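Local coordinates for protein Ras-3 from Cryphonectria parasitica (Cryphonectria parasitica, PDB 4KU4) that belongs to the Ras family of P-loop proteins and binds guanosine-5'-diphosphate in a pocket formed by loops at the C-terminal ends of its central strands, at residues L20-V25 with F101-R106; F93-R98 with F171-A176. All coordinates share one frame; numbering follows the deposited sequence.

Contact 1: L20-V25 with F101-R106. With GDP (guanosine-5'-diphosphate), chain C.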
ATOM      1  N   LEU A  20      -0.683   4.007  -3.570  1.00  7.01           N
ATOM      2  CA  LEU A  20      -0.729   4.190  -5.032  1.00  7.01           C
ATOM      3  C   LEU A  20      -1.631   3.132  -5.655  1.00 12.47           C
ATOM      4  O   LEU A  20      -1.892   2.092  -5.042  1.00  8.28           O
ATOM      5  CB  LEU A  20       0.674   4.099  -5.633  1.00  9.93           C
ATOM      6  CG  LEU A  20       1.716   5.103  -5.146  1.00 11.20           C
ATOM      7  CD1 LEU A  20       3.139   4.704  -5.585  1.00 11.59           C
ATOM      8  CD2 LEU A  20       1.358   6.506  -5.607  1.00 13.55           C
ATOM      9  N   GLY A  21      -2.099   3.405  -6.870  1.00  9.12           N
ATOM     10  CA  GLY A  21      -3.016   2.530  -7.578  1.00  9.05           C
ATOM     11  C   GLY A  21      -4.048   3.304  -8.384  1.00 11.11           C
ATOM     12  O   GLY A  21      -4.341   4.462  -8.090  1.00 10.71           O
ATOM     13  N   GLU A  22      -4.609   2.666  -9.407  1.00 10.05           N
ATOM     14  CA  GLU A  22      -5.644   3.323 -10.201  1.00  9.84           C
ATOM     15  C   GLU A  22      -6.884   3.612  -9.373  1.00 11.63           C
ATOM     16  O   GLU A  22      -7.064   3.064  -8.285  1.00 15.65           O
ATOM     17  CB  GLU A  22      -6.044   2.454 -11.390  1.00 21.31           C
ATOM     18  CG  GLU A  22      -5.035   2.410 -12.506  1.00 28.33           C
ATOM     19  CD  GLU A  22      -5.613   1.790 -13.766  1.00 30.36           C
ATOM     20  OE1 GLU A  22      -6.439   0.854 -13.646  1.00 22.31           O
ATOM     21  OE2 GLU A  22      -5.254   2.247 -14.869  1.00 37.27           O
ATOM     22  N   GLY A  23      -7.752   4.469  -9.897  1.00 11.34           N
ATOM     23  CA  GLY A  23      -9.012   4.747  -9.235  1.00 11.26           C
ATOM     24  C   GLY A  23      -9.879   3.516  -9.085  1.00 12.41           C
ATOM     25  O   GLY A  23      -9.950   2.683  -9.986  1.00 12.06           O
ATOM     26  N   GLY A  24     -10.533   3.404  -7.933  1.00  9.35           N
ATOM     27  CA  GLY A  24     -11.506   2.363  -7.694  1.00 11.09           C
ATOM     28  C   GLY A  24     -10.950   1.048  -7.180  1.00  9.68           C
ATOM     29  O   GLY A  24     -11.704   0.104  -7.046  1.00  8.66           O
ATOM     30  N   VAL A  25      -9.652   0.983  -6.865  1.00  8.91           N
ATOM     31  CA  VAL A  25      -9.054  -0.304  -6.478  1.00  8.09           C
ATOM     32  C   VAL A  25      -9.266  -0.587  -4.998  1.00 14.10           C
ATOM     33  O   VAL A  25      -9.230  -1.747  -4.559  1.00 11.16           O
ATOM     34  CB  VAL A  25      -7.565  -0.428  -6.866  1.00  5.67           C
ATOM     35  CG1 VAL A  25      -7.405  -0.492  -8.419  1.00  8.47           C
ATOM     36  CG2 VAL A  25      -6.733   0.685  -6.232  1.00 10.02           C
ATOM     37  N   PHE A 101      -4.077  -4.316 -12.298  1.00  9.31           N
ATOM     38  CA  PHE A 101      -2.895  -5.096 -11.939  1.00  8.65           C
ATOM     39  C   PHE A 101      -1.749  -4.660 -12.835  1.00 10.11           C
ATOM     40  O   PHE A 101      -0.602  -4.558 -12.406  1.00  8.69           O
ATOM     41  CB  PHE A 101      -3.226  -6.588 -12.085  1.00 11.32           C
ATOM     42  CG  PHE A 101      -2.085  -7.517 -11.818  1.00 13.17           C
ATOM     43  CD1 PHE A 101      -1.448  -7.535 -10.584  1.00  7.20           C
ATOM     44  CD2 PHE A 101      -1.680  -8.416 -12.788  1.00 10.79           C
ATOM     45  CE1 PHE A 101      -0.407  -8.427 -10.325  1.00  8.96           C
ATOM     46  CE2 PHE A 101      -0.643  -9.299 -12.544  1.00  9.15           C
ATOM     47  CZ  PHE A 101      -0.014  -9.314 -11.303  1.00  7.77           C
ATOM     48  N   GLU A 102      -2.067  -4.373 -14.085  1.00 10.34           N
ATOM     49  CA  GLU A 102      -1.046  -3.922 -15.017  1.00 12.79           C
ATOM     50  C   GLU A 102      -0.535  -2.540 -14.617  1.00 12.10           C
ATOM     51  O   GLU A 102       0.662  -2.284 -14.647  1.00 11.68           O
ATOM     52  CB  GLU A 102      -1.591  -3.910 -16.442  1.00 11.69           C
ATOM     53  CG  GLU A 102      -1.945  -5.281 -16.940  1.00 14.45           C
ATOM     54  CD  GLU A 102      -2.819  -5.264 -18.173  1.00 22.17           C
ATOM     55  OE1 GLU A 102      -3.042  -6.355 -18.744  1.00 19.14           O
ATOM     56  OE2 GLU A 102      -3.286  -4.170 -18.553  1.00 28.54           O
ATOM     57  N   ALA A 103      -1.438  -1.648 -14.224  1.00 13.06           N
ATOM     58  CA  ALA A 103      -1.003  -0.335 -13.742  1.00 14.48           C
ATOM     59  C   ALA A 103      -0.139  -0.430 -12.491  1.00 10.95           C
ATOM     60  O   ALA A 103       0.845   0.280 -12.349  1.00 12.44           O
ATOM     61  CB  ALA A 103      -2.186   0.570 -13.482  1.00 20.68           C
ATOM     62  N   ALA A 104      -0.511  -1.314 -11.575  1.00 11.86           N
ATOM     63  CA  ALA A 104       0.284  -1.471 -10.369  1.00 11.71           C
ATOM     64  C   ALA A 104       1.749  -1.823 -10.685  1.00 12.50           C
ATOM     65  O   ALA A 104       2.668  -1.305 -10.060  1.00 11.40           O
ATOM     66  CB  ALA A 104      -0.336  -2.515  -9.473  1.00  8.50           C
ATOM     67  N   GLU A 105       1.952  -2.717 -11.646  1.00 10.43           N
ATOM     68  CA  GLU A 105       3.297  -3.085 -12.084  1.00 13.80           C
ATOM     69  C   GLU A 105       4.039  -1.863 -12.631  1.00 12.35           C
ATOM     70  O   GLU A 105       5.192  -1.618 -12.279  1.00 16.10           O
ATOM     71  CB  GLU A 105       3.205  -4.168 -13.153  1.00 14.20           C
ATOM     72  CG  GLU A 105       4.542  -4.676 -13.657  1.00 13.58           C
ATOM     73  CD  GLU A 105       4.397  -5.817 -14.648  1.00 15.34           C
ATOM     74  OE1 GLU A 105       3.260  -6.123 -15.073  1.00 16.11           O
ATOM     75  OE2 GLU A 105       5.437  -6.415 -15.003  1.00 26.04           O
ATOM     76  N   ARG A 106       3.370  -1.089 -13.478  1.00 12.53           N
ATOM     77  CA  ARG A 106       3.934   0.178 -13.956  1.00 15.18           C
ATOM     78  C   ARG A 106       4.265   1.157 -12.820  1.00 16.44           C
ATOM     79  O   ARG A 106       5.298   1.824 -12.851  1.00 15.00           O
ATOM     80  CB  ARG A 106       2.990   0.839 -14.966  1.00 15.94           C
ATOM     81  CG  ARG A 106       2.746   0.005 -16.217  1.00 16.65           C
ATOM     82  CD  ARG A 106       2.096   0.848 -17.308  1.00 18.87           C
ATOM     83  NE  ARG A 106       0.752   1.275 -16.938  1.00 19.97           N
ATOM     84  CZ  ARG A 106      -0.355   0.630 -17.278  1.00 14.82           C
ATOM     85  NH1 ARG A 106      -0.281  -0.473 -18.005  1.00 21.33           N
ATOM     86  NH2 ARG A 106      -1.538   1.098 -16.900  1.00 20.24           N
TER
HETATM   87  PB  GDP C 301     -10.038   4.093  -4.544  1.00  7.94           P
HETATM   88  O1B GDP C 301      -9.802   4.975  -3.341  1.00  8.87           O
HETATM   89  O2B GDP C 301      -8.776   3.287  -4.838  1.00  5.43           O
HETATM   90  O3B GDP C 301     -10.426   4.927  -5.748  1.00 12.54           O
HETATM   91  O3A GDP C 301     -11.229   3.055  -4.189  1.00  7.57           O
HETATM   92  PA  GDP C 301     -12.392   3.227  -3.059  1.00  9.10           P
HETATM   93  O1A GDP C 301     -11.867   2.996  -1.659  1.00 11.07           O
HETATM   94  O2A GDP C 301     -13.110   4.550  -3.162  1.00  7.25           O
HETATM   95  O5' GDP C 301     -13.375   2.014  -3.417  1.00 13.05           O
HETATM   96  C5' GDP C 301     -13.972   1.974  -4.716  1.00 12.31           C
HETATM   97  C4' GDP C 301     -15.148   1.014  -4.647  1.00 14.54           C
HETATM   98  O4' GDP C 301     -14.626  -0.255  -4.310  1.00 11.05           O
HETATM   99  C3' GDP C 301     -16.145   1.371  -3.562  1.00 16.92           C
HETATM  100  O3' GDP C 301     -17.480   1.099  -4.030  1.00 19.30           O
HETATM  101  C2' GDP C 301     -15.804   0.420  -2.441  1.00 18.87           C
HETATM  102  O2' GDP C 301     -16.942   0.110  -1.638  1.00 15.15           O
HETATM  103  C1' GDP C 301     -15.318  -0.795  -3.205  1.00 17.70           C
HETATM  104  N9  GDP C 301     -14.334  -1.604  -2.457  1.00 13.53           N
HETATM  105  C8  GDP C 301     -13.148  -1.191  -1.968  1.00  8.99           C
HETATM  106  N7  GDP C 301     -12.503  -2.216  -1.364  1.00 10.25           N
HETATM  107  C5  GDP C 301     -13.283  -3.305  -1.479  1.00 11.03           C
HETATM  108  C6  GDP C 301     -13.214  -4.714  -1.063  1.00 13.93           C
HETATM  109  O6  GDP C 301     -12.226  -5.141  -0.444  1.00 10.91           O
HETATM  110  N1  GDP C 301     -14.236  -5.520  -1.385  1.00 11.11           N
HETATM  111  C2  GDP C 301     -15.314  -5.096  -2.046  1.00 12.10           C
HETATM  112  N2  GDP C 301     -16.297  -5.992  -2.309  1.00 14.94           N
HETATM  113  N3  GDP C 301     -15.452  -3.811  -2.458  1.00 15.85           N
HETATM  114  C4  GDP C 301     -14.487  -2.899  -2.199  1.00 11.87           C

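Contact 2: F93-R98 with F171-A176. With GDP (guanosine-5'-diphosphate), chain C.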
ATOM      1  N   PHE A  93      -4.049  -2.985  -6.276  1.00  9.63           N
ATOM      2  CA  PHE A  93      -4.821  -3.325  -7.468  1.00  6.98           C
ATOM      3  C   PHE A  93      -6.080  -4.086  -7.041  1.00 11.64           C
ATOM      4  O   PHE A  93      -6.217  -4.449  -5.868  1.00  9.07           O
ATOM      5  CB  PHE A  93      -3.980  -4.100  -8.488  1.00  9.98           C
ATOM      6  CG  PHE A  93      -3.680  -5.510  -8.105  1.00  9.17           C
ATOM      7  CD1 PHE A  93      -4.501  -6.548  -8.537  1.00 10.51           C
ATOM      8  CD2 PHE A  93      -2.537  -5.816  -7.376  1.00 13.99           C
ATOM      9  CE1 PHE A  93      -4.215  -7.869  -8.209  1.00  9.63           C
ATOM     10  CE2 PHE A  93      -2.239  -7.133  -7.049  1.00  6.35           C
ATOM     11  CZ  PHE A  93      -3.081  -8.163  -7.474  1.00  9.25           C
ATOM     12  N   ASP A  94      -7.005  -4.252  -7.985  1.00 10.36           N
ATOM     13  CA  ASP A  94      -8.323  -4.832  -7.743  1.00 12.57           C
ATOM     14  C   ASP A  94      -8.247  -6.191  -8.396  1.00 11.30           C
ATOM     15  O   ASP A  94      -7.978  -6.275  -9.593  1.00  9.09           O
ATOM     16  CB  ASP A  94      -9.372  -3.932  -8.426  1.00  8.22           C
ATOM     17  CG  ASP A  94     -10.797  -4.470  -8.332  1.00 13.21           C
ATOM     18  OD1 ASP A  94     -11.015  -5.655  -8.021  1.00 10.79           O
ATOM     19  OD2 ASP A  94     -11.715  -3.672  -8.583  1.00 12.94           O
ATOM     20  N   VAL A  95      -8.426  -7.261  -7.625  1.00  8.78           N
ATOM     21  CA  VAL A  95      -8.191  -8.581  -8.185  1.00 11.71           C
ATOM     22  C   VAL A  95      -9.222  -8.903  -9.261  1.00 11.86           C
ATOM     23  O   VAL A  95      -9.019  -9.826 -10.045  1.00 11.20           O
ATOM     24  CB  VAL A  95      -8.166  -9.723  -7.131  1.00 15.52           C
ATOM     25  CG1 VAL A  95      -7.052  -9.498  -6.104  1.00 10.30           C
ATOM     26  CG2 VAL A  95      -9.532  -9.895  -6.482  1.00 12.22           C
ATOM     27  N   THR A  96     -10.321  -8.145  -9.286  1.00 10.04           N
ATOM     28  CA  THR A  96     -11.348  -8.335 -10.297  1.00 14.16           C
ATOM     29  C   THR A  96     -11.113  -7.545 -11.576  1.00 16.88           C
ATOM     30  O   THR A  96     -11.937  -7.616 -12.483  1.00 15.58           O
ATOM     31  CB  THR A  96     -12.766  -7.966  -9.790  1.00 11.84           C
ATOM     32  OG1 THR A  96     -12.904  -6.537  -9.727  1.00 14.82           O
ATOM     33  CG2 THR A  96     -13.063  -8.591  -8.440  1.00 16.09           C
ATOM     34  N   ARG A  97     -10.016  -6.786 -11.649  1.00 10.23           N
ATOM     35  CA  ARG A  97      -9.732  -5.929 -12.805  1.00 15.36           C
ATOM     36  C   ARG A  97      -8.277  -6.021 -13.246  1.00 14.33           C
ATOM     37  O   ARG A  97      -7.386  -5.373 -12.683  1.00 12.99           O
ATOM     38  CB  ARG A  97     -10.058  -4.464 -12.513  1.00 22.49           C
ATOM     39  CG  ARG A  97     -11.501  -4.062 -12.720  1.00 26.59           C
ATOM     40  CD  ARG A  97     -11.566  -2.611 -13.211  1.00 35.67           C
ATOM     41  NE  ARG A  97     -10.944  -1.650 -12.292  1.00 28.65           N
ATOM     42  CZ  ARG A  97      -9.860  -0.920 -12.564  1.00 29.67           C
ATOM     43  NH1 ARG A  97      -9.243  -1.029 -13.738  1.00 22.49           N
ATOM     44  NH2 ARG A  97      -9.390  -0.069 -11.659  1.00 28.85           N
ATOM     45  N   ARG A  98      -8.036  -6.801 -14.285  1.00 15.90           N
ATOM     46  CA  ARG A  98      -6.672  -7.046 -14.714  1.00 12.29           C
ATOM     47  C   ARG A  98      -5.941  -5.764 -15.130  1.00 12.27           C
ATOM     48  O   ARG A  98      -4.739  -5.656 -14.945  1.00 11.79           O
ATOM     49  CB  ARG A  98      -6.657  -8.074 -15.842  1.00 15.69           C
ATOM     50  CG  ARG A  98      -5.320  -8.202 -16.510  1.00 17.28           C
ATOM     51  CD  ARG A  98      -5.280  -9.433 -17.367  1.00 14.13           C
ATOM     52  NE  ARG A  98      -5.450 -10.640 -16.572  1.00 12.28           N
ATOM     53  CZ  ARG A  98      -4.455 -11.243 -15.943  1.00 15.36           C
ATOM     54  NH1 ARG A  98      -3.229 -10.735 -16.015  1.00 11.66           N
ATOM     55  NH2 ARG A  98      -4.687 -12.344 -15.240  1.00 16.24           N
ATOM     56  N   PHE A 171       3.731  -9.052  -1.307  1.00 10.07           N
ATOM     57  CA  PHE A 171       2.413  -9.281  -1.874  1.00  8.11           C
ATOM     58  C   PHE A 171       1.448  -9.738  -0.790  1.00 13.14           C
ATOM     59  O   PHE A 171       1.713 -10.720  -0.088  1.00  8.51           O
ATOM     60  CB  PHE A 171       2.470 -10.332  -2.993  1.00 10.41           C
ATOM     61  CG  PHE A 171       1.124 -10.684  -3.564  1.00 10.85           C
ATOM     62  CD1 PHE A 171       0.286  -9.701  -4.053  1.00  6.46           C
ATOM     63  CD2 PHE A 171       0.710 -12.003  -3.634  1.00 13.83           C
ATOM     64  CE1 PHE A 171      -0.953 -10.027  -4.567  1.00  9.55           C
ATOM     65  CE2 PHE A 171      -0.525 -12.332  -4.171  1.00 11.89           C
ATOM     66  CZ  PHE A 171      -1.349 -11.359  -4.638  1.00 11.48           C
ATOM     67  N   VAL A 172       0.342  -9.014  -0.631  1.00  6.09           N
ATOM     68  CA  VAL A 172      -0.695  -9.422   0.308  1.00  9.46           C
ATOM     69  C   VAL A 172      -2.070  -9.246  -0.326  1.00 10.32           C
ATOM     70  O   VAL A 172      -2.341  -8.227  -0.958  1.00  5.85           O
ATOM     71  CB  VAL A 172      -0.647  -8.592   1.606  1.00  7.07           C
ATOM     72  CG1 VAL A 172      -1.787  -8.992   2.530  1.00 10.91           C
ATOM     73  CG2 VAL A 172       0.679  -8.790   2.310  1.00 11.01           C
ATOM     74  N   GLU A 173      -2.946 -10.230  -0.140  1.00  7.16           N
ATOM     75  CA  GLU A 173      -4.322 -10.125  -0.627  1.00 10.77           C
ATOM     76  C   GLU A 173      -5.211  -9.633   0.512  1.00  7.46           C
ATOM     77  O   GLU A 173      -5.087 -10.095   1.656  1.00  8.60           O
ATOM     78  CB  GLU A 173      -4.808 -11.441  -1.211  1.00 10.99           C
ATOM     79  CG  GLU A 173      -4.200 -11.665  -2.573  1.00 15.97           C
ATOM     80  CD  GLU A 173      -5.086 -12.459  -3.485  1.00 13.02           C
ATOM     81  OE1 GLU A 173      -6.064 -13.061  -2.992  1.00 21.99           O
ATOM     82  OE2 GLU A 173      -4.809 -12.476  -4.699  1.00 17.01           O
ATOM     83  N   THR A 174      -6.102  -8.700   0.197  1.00  7.94           N
ATOM     84  CA  THR A 174      -6.923  -8.068   1.223  1.00 10.03           C
ATOM     85  C   THR A 174      -8.373  -7.859   0.843  1.00 13.80           C
ATOM     86  O   THR A 174      -8.741  -7.970  -0.329  1.00  9.86           O
ATOM     87  CB  THR A 174      -6.396  -6.610   1.504  1.00  9.94           C
ATOM     88  OG1 THR A 174      -6.489  -5.816   0.311  1.00 10.43           O
ATOM     89  CG2 THR A 174      -4.957  -6.639   2.006  1.00  7.57           C
ATOM     90  N   SER A 175      -9.207  -7.627   1.857  1.00  8.02           N
ATOM     91  CA  SER A 175     -10.573  -7.193   1.606  1.00 10.48           C
ATOM     92  C   SER A 175     -10.815  -6.008   2.524  1.00 12.99           C
ATOM     93  O   SER A 175     -11.000  -6.184   3.723  1.00  9.65           O
ATOM     94  CB  SER A 175     -11.634  -8.265   1.840  1.00 14.06           C
ATOM     95  OG  SER A 175     -12.934  -7.711   1.691  1.00 13.25           O
ATOM     96  N   ALA A 176     -10.723  -4.798   1.972  1.00 11.76           N
ATOM     97  CA  ALA A 176     -11.022  -3.589   2.721  1.00 15.31           C
ATOM     98  C   ALA A 176     -12.419  -3.652   3.301  1.00 16.22           C
ATOM     99  O   ALA A 176     -12.692  -3.065   4.350  1.00 17.99           O
ATOM    100  CB  ALA A 176     -10.887  -2.366   1.813  1.00 11.97           C
TER
HETATM  101  PB  GDP C 301     -10.038   4.093  -4.544  1.00  7.94           P
HETATM  102  O1B GDP C 301      -9.802   4.975  -3.341  1.00  8.87           O
HETATM  103  O2B GDP C 301      -8.776   3.287  -4.838  1.00  5.43           O
HETATM  104  O3B GDP C 301     -10.426   4.927  -5.748  1.00 12.54           O
HETATM  105  O3A GDP C 301     -11.229   3.055  -4.189  1.00  7.57           O
HETATM  106  PA  GDP C 301     -12.392   3.227  -3.059  1.00  9.10           P
HETATM  107  O1A GDP C 301     -11.867   2.996  -1.659  1.00 11.07           O
HETATM  108  O2A GDP C 301     -13.110   4.550  -3.162  1.00  7.25           O
HETATM  109  O5' GDP C 301     -13.375   2.014  -3.417  1.00 13.05           O
HETATM  110  C5' GDP C 301     -13.972   1.974  -4.716  1.00 12.31           C
HETATM  111  C4' GDP C 301     -15.148   1.014  -4.647  1.00 14.54           C
HETATM  112  O4' GDP C 301     -14.626  -0.255  -4.310  1.00 11.05           O
HETATM  113  C3' GDP C 301     -16.145   1.371  -3.562  1.00 16.92           C
HETATM  114  O3' GDP C 301     -17.480   1.099  -4.030  1.00 19.30           O
HETATM  115  C2' GDP C 301     -15.804   0.420  -2.441  1.00 18.87           C
HETATM  116  O2' GDP C 301     -16.942   0.110  -1.638  1.00 15.15           O
HETATM  117  C1' GDP C 301     -15.318  -0.795  -3.205  1.00 17.70           C
HETATM  118  N9  GDP C 301     -14.334  -1.604  -2.457  1.00 13.53           N
HETATM  119  C8  GDP C 301     -13.148  -1.191  -1.968  1.00  8.99           C
HETATM  120  N7  GDP C 301     -12.503  -2.216  -1.364  1.00 10.25           N
HETATM  121  C5  GDP C 301     -13.283  -3.305  -1.479  1.00 11.03           C
HETATM  122  C6  GDP C 301     -13.214  -4.714  -1.063  1.00 13.93           C
HETATM  123  O6  GDP C 301     -12.226  -5.141  -0.444  1.00 10.91           O
HETATM  124  N1  GDP C 301     -14.236  -5.520  -1.385  1.00 11.11           N
HETATM  125  C2  GDP C 301     -15.314  -5.096  -2.046  1.00 12.10           C
HETATM  126  N2  GDP C 301     -16.297  -5.992  -2.309  1.00 14.94           N
HETATM  127  N3  GDP C 301     -15.452  -3.811  -2.458  1.00 15.85           N
HETATM  128  C4  GDP C 301     -14.487  -2.899  -2.199  1.00 11.87           C

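Contact 1: L20-V25 with F101-R106
E22 and A103 make the main van der Waals contact. The glutamate side chain runs alongside the alanine methyl: A103 CB lies 3.5 Å from E22 CG and 3.6 Å from E22 CD, and E22 OE2 is within 3.8 Å of that carbon. CG stands opposite the carbonyl carbon (chi1 -74°) and the chain then runs extended (chi2 -168°), bringing methylene and carboxylate past the methyl in succession. The buried area is small, 91 Å² over both segments, as expected when a loop touches a helix mainly through one residue on each side.

Segment 20-25 leaves strand 15-20 and leads into helix 27-35, and its glycines, backbone amides and bound GDP are consistent with the P-loop of the Ras family. A type II beta turn spans E22 to V25, with G24 at a positive phi (87°). Two of its amides, those of G24 and V25, reach the diphosphate: G24 N donates to GDP O3B over 2.7 Å, while the bond from V25 N to GDP O2B is weak. E22 CB points toward helix 98-118, and E22 CA and A103 CA, 6.9 Å apart, are the closest such pair.

Charge enters at the solvent end of the contact. E22 OE2 sits at the edge of the R106 guanidinium, near its plane, but its 4.4 Å separation from R106 NH2 is too long for a salt bridge, so any attraction is probably modest. A103 CA lies 3.5 Å off one face of the guanidinium plane, toward its rim, and E22 OE1 has a long, weak ion pair with R97.

Contact 2: F93-R98 with F171-A176
Parallel strands 88-94 and 170-173 of the central Ras-type sheet are separated by strand 140-145, and their side chains meet over that strand, on the face that helix 98-118 covers. The backbones are therefore well apart, with V95 CA and E173 CA 8.6 Å from each other, and the contact depends on side chains alone.

F93 and F171 supply the aromatic part. F171 CE1 arrives at the edge of the F93 ring, near its plane, 4.0 Å from F93 CE2 and 4.1 Å from F93 CZ, and the two side chains cross at about a right angle. In F93, CG stands between the backbone N and the carbonyl carbon (chi1 73°), whereas F171 points its CG opposite its own N (chi1 176°); each ring thus swings nearer to the other strand than its CB direction would suggest. F93 also packs on S100 and A104 of helix 98-118.

The second pair, V95 and E173, also crosses at about a right angle. V95 CG1 comes 4.0 Å from E173 OE2, a methyl beside a carboxylate oxygen.

At the end of strand 88-94, D94 OD1 accepts from T96 OG1 at 2.7 Å and from T96 N at 2.9 Å, both on one face of the carboxylate. The bond to T96 N makes an Asx turn, inside the type I beta turn from D94 to R97. On the other segment A176 N approaches GDP O6 to 2.9 Å.

Both E173 oxygens are hydrogen-bonded outside the two segments, OE1 in a salt bridge to R153 NH1, so the approach of OE2 to V95 CG1 is probably plain packing, and cohesion between the two segments rests on dispersion and ring packing.

How the contacts relate
The centres of contacts 1 and 2 are 10 Å apart, and along the chain their segments interleave: 20-25, 93-98, 101-106, then 171-176. Strand 88-94 runs through the short 93-98 segment into helix 98-118, where segment 101-106 of contact 1 follows after two intervening residues. The two also touch: F101 CD1 lies 3.6 Å from F93 CZ, with the ring planes at about 55°, and V25 CG1 lies 3.8 Å from D94 N. Both contacts reach GDP, contact 1 at its phosphates and contact 2 at O6 of its base. The loops after strands 15-20 and 170-173 of one sheet thus reach opposite ends of GDP, while helix 98-118 packs against residues of both contacts.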